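Lin1840 protein (Listeria innocua serovar 6a, PDB 4ZOC) probably hydrolyses terminal, non-reducing beta-D-glucosyl residues as a glycoside hydrolase family 3 beta-glucosidase, taking part in beta-1,2-glucan metabolism. Local coordinates at residues Y645-T650 and L700-V705; A651-P656 and F685-H690. The protein carries 2 engineered substitutions. All blocks are in the same frame, centred on the assembly; numbering follows the deposited sequence.

Contact 1. Residues Y645-T650 and L700-V705; sequences YLQDVT and LHRVFV. With MG (magnesium ion), chain D.
Y645 and F704, like Q647 and R702 two residues on, form antiparallel hydrogen-bonded pairs, the short strand axes running at 160° with a closest approach of 4.6 Å, and V649 N to L700 O (3.2 Å) carries the ladder one step past the end of strand 638-648. On the face bearing Q647, R702 and F704, the Q647 and R702 side chains run side by side. With its chain extended beyond CG, which is anti to the backbone N (chi1 179°), Q647 accepts through OE1 a hydrogen bond from R702 NH1 at 2.9 Å; the acceptor lies in the guanidinium plane, whereas the donor sits above the amide plane, off the lone pairs. V649 CG2 covers the centre of one guanidinium face, and the F704 ring turns its edge to Q647 CB. The other face carries L646 CD1 against V703 CG2 (3.5 Å) and the D648 carboxylate against the H701 ring, planes 25° apart. D648 OD1 (2.0 Å) and the T650 carbonyl O (2.1 Å) bind the magnesium ion, and four waters complete six ligands; water 3 also donates to L700 O, so the facing strand contributes a second-shell acceptor. In this fibronectin type III-like domain both strands are interior to the five-stranded sheet, 699-706 in its middle, with 659-668 flanking 638-648 and 712-720 flanking 699-706, and V703 and V705 pack on strand 624-632.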
loop_
_atom_site.group_PDB
_atom_site.type_symbol
_atom_site.label_atom_id
_atom_site.label_comp_id
_atom_site.label_asym_id
_atom_site.label_seq_id
_atom_site.Cartn_x
_atom_site.Cartn_y
_atom_site.Cartn_z
ATOM N N TYR A 645 10.514 -22.040 -10.245
ATOM C CA TYR A 645 9.263 -21.404 -9.971
ATOM C C TYR A 645 8.066 -22.211 -10.486
ATOM O O TYR A 645 8.131 -22.948 -11.503
ATOM C CB TYR A 645 9.267 -20.005 -10.602
ATOM C CG TYR A 645 10.355 -19.062 -10.158
ATOM C CD1 TYR A 645 11.587 -19.090 -10.760
ATOM C CD2 TYR A 645 10.093 -18.074 -9.232
ATOM C CE1 TYR A 645 12.601 -18.208 -10.401
ATOM C CE2 TYR A 645 11.104 -17.213 -8.788
ATOM C CZ TYR A 645 12.329 -17.275 -9.380
ATOM O OH TYR A 645 13.322 -16.438 -9.014
ATOM N N LEU A 646 6.999 -22.123 -9.758
ATOM C CA LEU A 646 5.735 -22.659 -10.167
ATOM C C LEU A 646 4.621 -21.546 -10.340
ATOM O O LEU A 646 4.554 -20.541 -9.564
ATOM C CB LEU A 646 5.296 -23.624 -9.119
ATOM C CG LEU A 646 4.572 -24.886 -9.543
ATOM C CD1 LEU A 646 5.401 -25.639 -10.625
ATOM C CD2 LEU A 646 4.372 -25.676 -8.261
ATOM N N GLN A 647 3.792 -21.704 -11.371
ATOM C CA GLN A 647 2.627 -20.963 -11.577
ATOM C C GLN A 647 1.377 -21.869 -11.661
ATOM O O GLN A 647 1.381 -22.855 -12.395
ATOM C CB GLN A 647 2.700 -20.153 -12.849
ATOM C CG GLN A 647 1.438 -19.330 -13.128
ATOM C CD GLN A 647 1.452 -18.601 -14.468
ATOM O OE1 GLN A 647 2.210 -18.923 -15.370
ATOM N NE2 GLN A 647 0.620 -17.568 -14.577
ATOM N N ASP A 648 0.312 -21.495 -10.939
ATOM C CA ASP A 648 -1.010 -22.058 -11.039
ATOM C C ASP A 648 -1.810 -21.192 -12.020
ATOM O O ASP A 648 -2.218 -20.095 -11.670
ATOM C CB ASP A 648 -1.639 -22.132 -9.655
ATOM C CG ASP A 648 -2.887 -22.973 -9.591
ATOM O OD1 ASP A 648 -3.446 -23.391 -10.652
ATOM O OD2 ASP A 648 -3.323 -23.200 -8.430
ATOM N N VAL A 649 -2.058 -21.699 -13.216
ATOM C CA VAL A 649 -2.526 -20.856 -14.318
ATOM C C VAL A 649 -3.986 -20.368 -14.134
ATOM O O VAL A 649 -4.327 -19.190 -14.394
ATOM C CB VAL A 649 -2.333 -21.586 -15.651
ATOM C CG1 VAL A 649 -2.895 -20.787 -16.733
ATOM C CG2 VAL A 649 -0.859 -21.849 -15.938
ATOM N N THR A 650 -4.804 -21.274 -13.624
ATOM C CA THR A 650 -6.203 -20.999 -13.302
ATOM C C THR A 650 -6.526 -21.564 -11.940
ATOM O O THR A 650 -6.249 -22.719 -11.658
ATOM C CB THR A 650 -7.133 -21.650 -14.336
ATOM O OG1 THR A 650 -6.702 -21.278 -15.652
ATOM C CG2 THR A 650 -8.587 -21.204 -14.143
ATOM N N LEU A 700 -3.760 -26.917 -14.829
ATOM C CA LEU A 700 -2.550 -26.613 -15.470
ATOM C C LEU A 700 -1.627 -25.787 -14.575
ATOM O O LEU A 700 -2.064 -24.749 -14.004
ATOM C CB LEU A 700 -2.828 -25.761 -16.715
ATOM C CG LEU A 700 -1.578 -25.481 -17.622
ATOM C CD1 LEU A 700 -0.823 -26.708 -18.170
ATOM C CD2 LEU A 700 -1.982 -24.564 -18.804
ATOM N N HIS A 701 -0.355 -26.180 -14.528
ATOM C CA HIS A 701 0.704 -25.396 -13.843
ATOM C C HIS A 701 1.832 -25.215 -14.818
ATOM O O HIS A 701 2.026 -26.070 -15.707
ATOM C CB HIS A 701 1.227 -26.115 -12.611
ATOM C CG HIS A 701 0.235 -26.161 -11.485
ATOM N ND1 HIS A 701 0.343 -25.398 -10.360
ATOM C CD2 HIS A 701 -0.921 -26.865 -11.354
ATOM C CE1 HIS A 701 -0.718 -25.588 -9.598
ATOM N NE2 HIS A 701 -1.472 -26.522 -10.156
ATOM N N ARG A 702 2.560 -24.129 -14.696
ATOM C CA ARG A 702 3.810 -23.918 -15.391
ATOM C C ARG A 702 4.959 -24.000 -14.447
ATOM O O ARG A 702 4.884 -23.556 -13.340
ATOM C CB ARG A 702 3.841 -22.557 -16.085
ATOM C CG ARG A 702 2.776 -22.443 -17.165
ATOM C CD ARG A 702 2.951 -21.146 -17.896
ATOM N NE ARG A 702 1.845 -21.038 -18.814
ATOM C CZ ARG A 702 0.861 -20.136 -18.773
ATOM N NH1 ARG A 702 0.793 -19.186 -17.842
ATOM N NH2 ARG A 702 -0.092 -20.188 -19.681
ATOM N N VAL A 703 6.057 -24.518 -14.943
ATOM C CA VAL A 703 7.273 -24.795 -14.216
ATOM C C VAL A 703 8.360 -24.012 -14.940
ATOM O O VAL A 703 8.531 -24.150 -16.164
ATOM C CB VAL A 703 7.645 -26.334 -14.221
ATOM C CG1 VAL A 703 8.896 -26.555 -13.365
ATOM C CG2 VAL A 703 6.528 -27.178 -13.609
ATOM N N PHE A 704 9.050 -23.132 -14.208
ATOM C CA PHE A 704 10.065 -22.263 -14.752
ATOM C C PHE A 704 11.386 -22.606 -14.119
ATOM O O PHE A 704 11.546 -22.605 -12.860
ATOM C CB PHE A 704 9.783 -20.772 -14.475
ATOM C CG PHE A 704 8.388 -20.317 -14.840
ATOM C CD1 PHE A 704 7.312 -20.530 -13.971
ATOM C CD2 PHE A 704 8.178 -19.627 -16.027
ATOM C CE1 PHE A 704 6.064 -20.073 -14.290
ATOM C CE2 PHE A 704 6.923 -19.165 -16.351
ATOM C CZ PHE A 704 5.849 -19.395 -15.487
ATOM N N VAL A 705 12.371 -22.864 -14.952
ATOM C CA VAL A 705 13.671 -23.241 -14.430
ATOM C C VAL A 705 14.683 -22.216 -14.972
ATOM O O VAL A 705 14.810 -22.006 -16.189
ATOM C CB VAL A 705 14.097 -24.637 -14.884
ATOM C CG1 VAL A 705 15.462 -24.938 -14.270
ATOM C CG2 VAL A 705 13.094 -25.683 -14.405
HETATM MG MG MG D . -5.120 -24.407 -11.041
HETATM O O HOH W 1 -1.163 -17.026 -17.394
HETATM O O HOH W 2 -5.710 -24.278 -9.019
HETATM O O HOH W 3 -4.486 -24.393 -13.038
HETATM O O HOH W 4 -4.337 -26.228 -10.656
HETATM O O HOH W 5 -6.997 -25.301 -11.573
#

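Contact 2. Residues A651-P656 and F685-H690; sequences ASISRP and FSFYNH
The F687 ring receives R655 CD over one face, a CH-pi contact 3.8 Å from the centroid and 23° off the ring normal, while S652 OG and I653 CG1 stand at its edge and A651 CB approaches CZ obliquely. R655 bends at chi2 and chi3, which lays its guanidinium almost parallel to the ring, 2° apart, but displaced toward the ring's root: F687 CB, at 3.5 Å from R655 NE, lies over one guanidinium face near the rim. The loop joining strands 638-648 and 659-668 of the fibronectin type III-like domain is thus packed onto the small hairpin of strands 687-688 and 694-695. I653 continues the apolar patch, CG1 meeting F687 CE2 at 3.8 Å and CD1 reaching the backbone of H690. Polar links between the segments run through water: water 6 donates to S652 OG and accepts from H690 N, and water 7 joins R655 NH2 to F685 O. E659 forms a salt bridge with R655 NH2, and E697 is hydrogen-bonded to S652 OG. Helix 212-219 of the N-terminal family region touches I653, R655 and F687, whereas I244 of the second subunit packs on I653 and H690.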
loop_
_atom_site.group_PDB
_atom_site.type_symbol
_atom_site.label_atom_id
_atom_site.label_comp_id
_atom_site.label_asym_id
_atom_site.label_seq_id
_atom_site.Cartn_x
_atom_site.Cartn_y
_atom_site.Cartn_z
ATOM N N ALA A 651 -7.170 -20.774 -11.116
ATOM C CA ALA A 651 -7.549 -21.230 -9.797
ATOM C C ALA A 651 -8.792 -20.535 -9.277
ATOM O O ALA A 651 -9.239 -19.534 -9.804
ATOM C CB ALA A 651 -6.333 -21.018 -8.847
ATOM N N SER A 652 -9.340 -21.010 -8.181
ATOM C CA SER A 652 -10.481 -20.333 -7.547
ATOM C C SER A 652 -10.086 -18.984 -6.840
ATOM O O SER A 652 -10.945 -18.235 -6.418
ATOM C CB SER A 652 -11.108 -21.308 -6.558
ATOM O OG SER A 652 -10.159 -21.575 -5.539
ATOM N N ILE A 653 -8.777 -18.728 -6.701
ATOM C CA ILE A 653 -8.227 -17.466 -6.229
ATOM C C ILE A 653 -7.212 -17.096 -7.357
ATOM O O ILE A 653 -6.481 -17.944 -7.841
ATOM C CB ILE A 653 -7.450 -17.707 -4.909
ATOM C CG1 ILE A 653 -8.402 -18.122 -3.784
ATOM C CG2 ILE A 653 -6.631 -16.493 -4.559
ATOM C CD1 ILE A 653 -9.357 -17.061 -3.340
ATOM N N SER A 654 -7.109 -15.805 -7.700
ATOM C CA SER A 654 -6.155 -15.380 -8.674
ATOM C C SER A 654 -4.751 -15.619 -8.059
ATOM O O SER A 654 -4.462 -15.068 -7.038
ATOM C CB SER A 654 -6.374 -13.852 -8.981
ATOM O OG SER A 654 -5.490 -13.424 -9.983
ATOM N N ARG A 655 -3.892 -16.409 -8.702
ATOM C CA ARG A 655 -2.623 -16.828 -8.143
ATOM C C ARG A 655 -1.465 -16.033 -8.772
ATOM O O ARG A 655 -1.539 -15.565 -9.900
ATOM C CB ARG A 655 -2.428 -18.366 -8.281
ATOM C CG ARG A 655 -3.507 -19.179 -7.530
ATOM C CD ARG A 655 -2.895 -20.274 -6.610
ATOM N NE ARG A 655 -2.148 -19.631 -5.615
ATOM C CZ ARG A 655 -0.876 -19.809 -5.263
ATOM N NH1 ARG A 655 -0.427 -18.944 -4.386
ATOM N NH2 ARG A 655 -0.084 -20.815 -5.655
ATOM N N PRO A 656 -0.340 -15.925 -8.068
ATOM C CA PRO A 656 0.764 -15.144 -8.604
ATOM C C PRO A 656 1.324 -15.719 -9.911
ATOM O O PRO A 656 1.242 -16.934 -10.159
ATOM C CB PRO A 656 1.855 -15.229 -7.512
ATOM C CG PRO A 656 1.215 -15.956 -6.361
ATOM C CD PRO A 656 -0.167 -16.373 -6.701
ATOM N N PHE A 685 2.176 -27.060 -4.910
ATOM C CA PHE A 685 1.068 -26.810 -5.819
ATOM C C PHE A 685 -0.199 -26.274 -5.138
ATOM O O PHE A 685 -1.182 -25.988 -5.805
ATOM C CB PHE A 685 0.704 -28.113 -6.587
ATOM C CG PHE A 685 1.751 -28.581 -7.547
ATOM C CD1 PHE A 685 2.883 -29.280 -7.121
ATOM C CD2 PHE A 685 1.578 -28.397 -8.892
ATOM C CE1 PHE A 685 3.864 -29.683 -8.033
ATOM C CE2 PHE A 685 2.560 -28.747 -9.805
ATOM C CZ PHE A 685 3.685 -29.444 -9.399
ATOM N N SER A 686 -0.144 -26.186 -3.818
ATOM C CA SER A 686 -1.293 -25.886 -3.000
ATOM C C SER A 686 -1.321 -24.423 -2.635
ATOM O O SER A 686 -0.291 -23.695 -2.724
ATOM C CB SER A 686 -1.235 -26.743 -1.765
ATOM O OG SER A 686 -1.296 -28.119 -2.185
ATOM N N PHE A 687 -2.521 -24.014 -2.176
ATOM C CA PHE A 687 -2.794 -22.651 -1.780
ATOM C C PHE A 687 -4.014 -22.541 -0.897
ATOM O O PHE A 687 -4.772 -23.473 -0.793
ATOM C CB PHE A 687 -2.960 -21.736 -3.001
ATOM C CG PHE A 687 -4.228 -21.951 -3.751
ATOM C CD1 PHE A 687 -4.320 -23.053 -4.642
ATOM C CD2 PHE A 687 -5.310 -21.186 -3.545
ATOM C CE1 PHE A 687 -5.491 -23.265 -5.344
ATOM C CE2 PHE A 687 -6.479 -21.411 -4.241
ATOM C CZ PHE A 687 -6.544 -22.494 -5.121
ATOM N N TYR A 688 -4.193 -21.355 -0.256
ATOM C CA TYR A 688 -5.328 -21.062 0.536
ATOM C C TYR A 688 -6.503 -20.540 -0.272
ATOM O O TYR A 688 -6.337 -19.606 -0.995
ATOM C CB TYR A 688 -4.963 -20.040 1.615
ATOM C CG TYR A 688 -4.119 -20.675 2.687
ATOM C CD1 TYR A 688 -4.658 -21.374 3.672
ATOM C CD2 TYR A 688 -2.721 -20.611 2.623
ATOM C CE1 TYR A 688 -3.833 -21.959 4.658
ATOM C CE2 TYR A 688 -1.903 -21.174 3.571
ATOM C CZ TYR A 688 -2.466 -21.819 4.605
ATOM O OH TYR A 688 -1.608 -22.355 5.504
ATOM N N ASN A 689 -7.664 -21.170 -0.161
ATOM C CA ASN A 689 -8.806 -20.766 -0.946
ATOM C C ASN A 689 -9.659 -19.712 -0.235
ATOM O O ASN A 689 -9.268 -19.235 0.839
ATOM C CB ASN A 689 -9.577 -21.983 -1.397
ATOM C CG ASN A 689 -10.363 -22.657 -0.293
ATOM O OD1 ASN A 689 -10.454 -22.190 0.826
ATOM N ND2 ASN A 689 -10.962 -23.791 -0.651
ATOM N N HIS A 690 -10.818 -19.344 -0.801
ATOM C CA HIS A 690 -11.608 -18.236 -0.192
ATOM C C HIS A 690 -12.094 -18.625 1.185
ATOM O O HIS A 690 -12.305 -17.730 2.020
ATOM C CB HIS A 690 -12.786 -17.807 -1.086
ATOM C CG HIS A 690 -13.997 -18.607 -0.867
ATOM N ND1 HIS A 690 -14.104 -19.922 -1.291
ATOM C CD2 HIS A 690 -15.121 -18.336 -0.170
ATOM C CE1 HIS A 690 -15.267 -20.413 -0.897
ATOM N NE2 HIS A 690 -15.904 -19.469 -0.220
HETATM O O HOH W 6 -11.612 -20.155 -3.387
HETATM O O HOH W 7 -1.352 -23.177 -6.661
HETATM O O HOH W 8 1.597 -22.826 -4.707
#

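Contact 2 is nested within the chain loop closed by contact 1, and the two centres lie 12 Å apart. They meet at D648: while OD1 holds the magnesium ion, OD2 packs 3.5 Å from R655 CD and 3.8 Å from F687 CE1, so the two side chains that meet in contact 2 also border the metal-binding carboxylate. Because R655 approaches through its aliphatic CD and its guanidinium is paired with E659, any electrostatic effect on D648 would probably be modest. A second junction is the edge-to-face pair of H701 and F685, with H701 ND1 to F685 CD2 at 3.6 Å. The glucose-pocket residues W271, W409 and E473 belong to neither contact. Both contacts touch the second subunit.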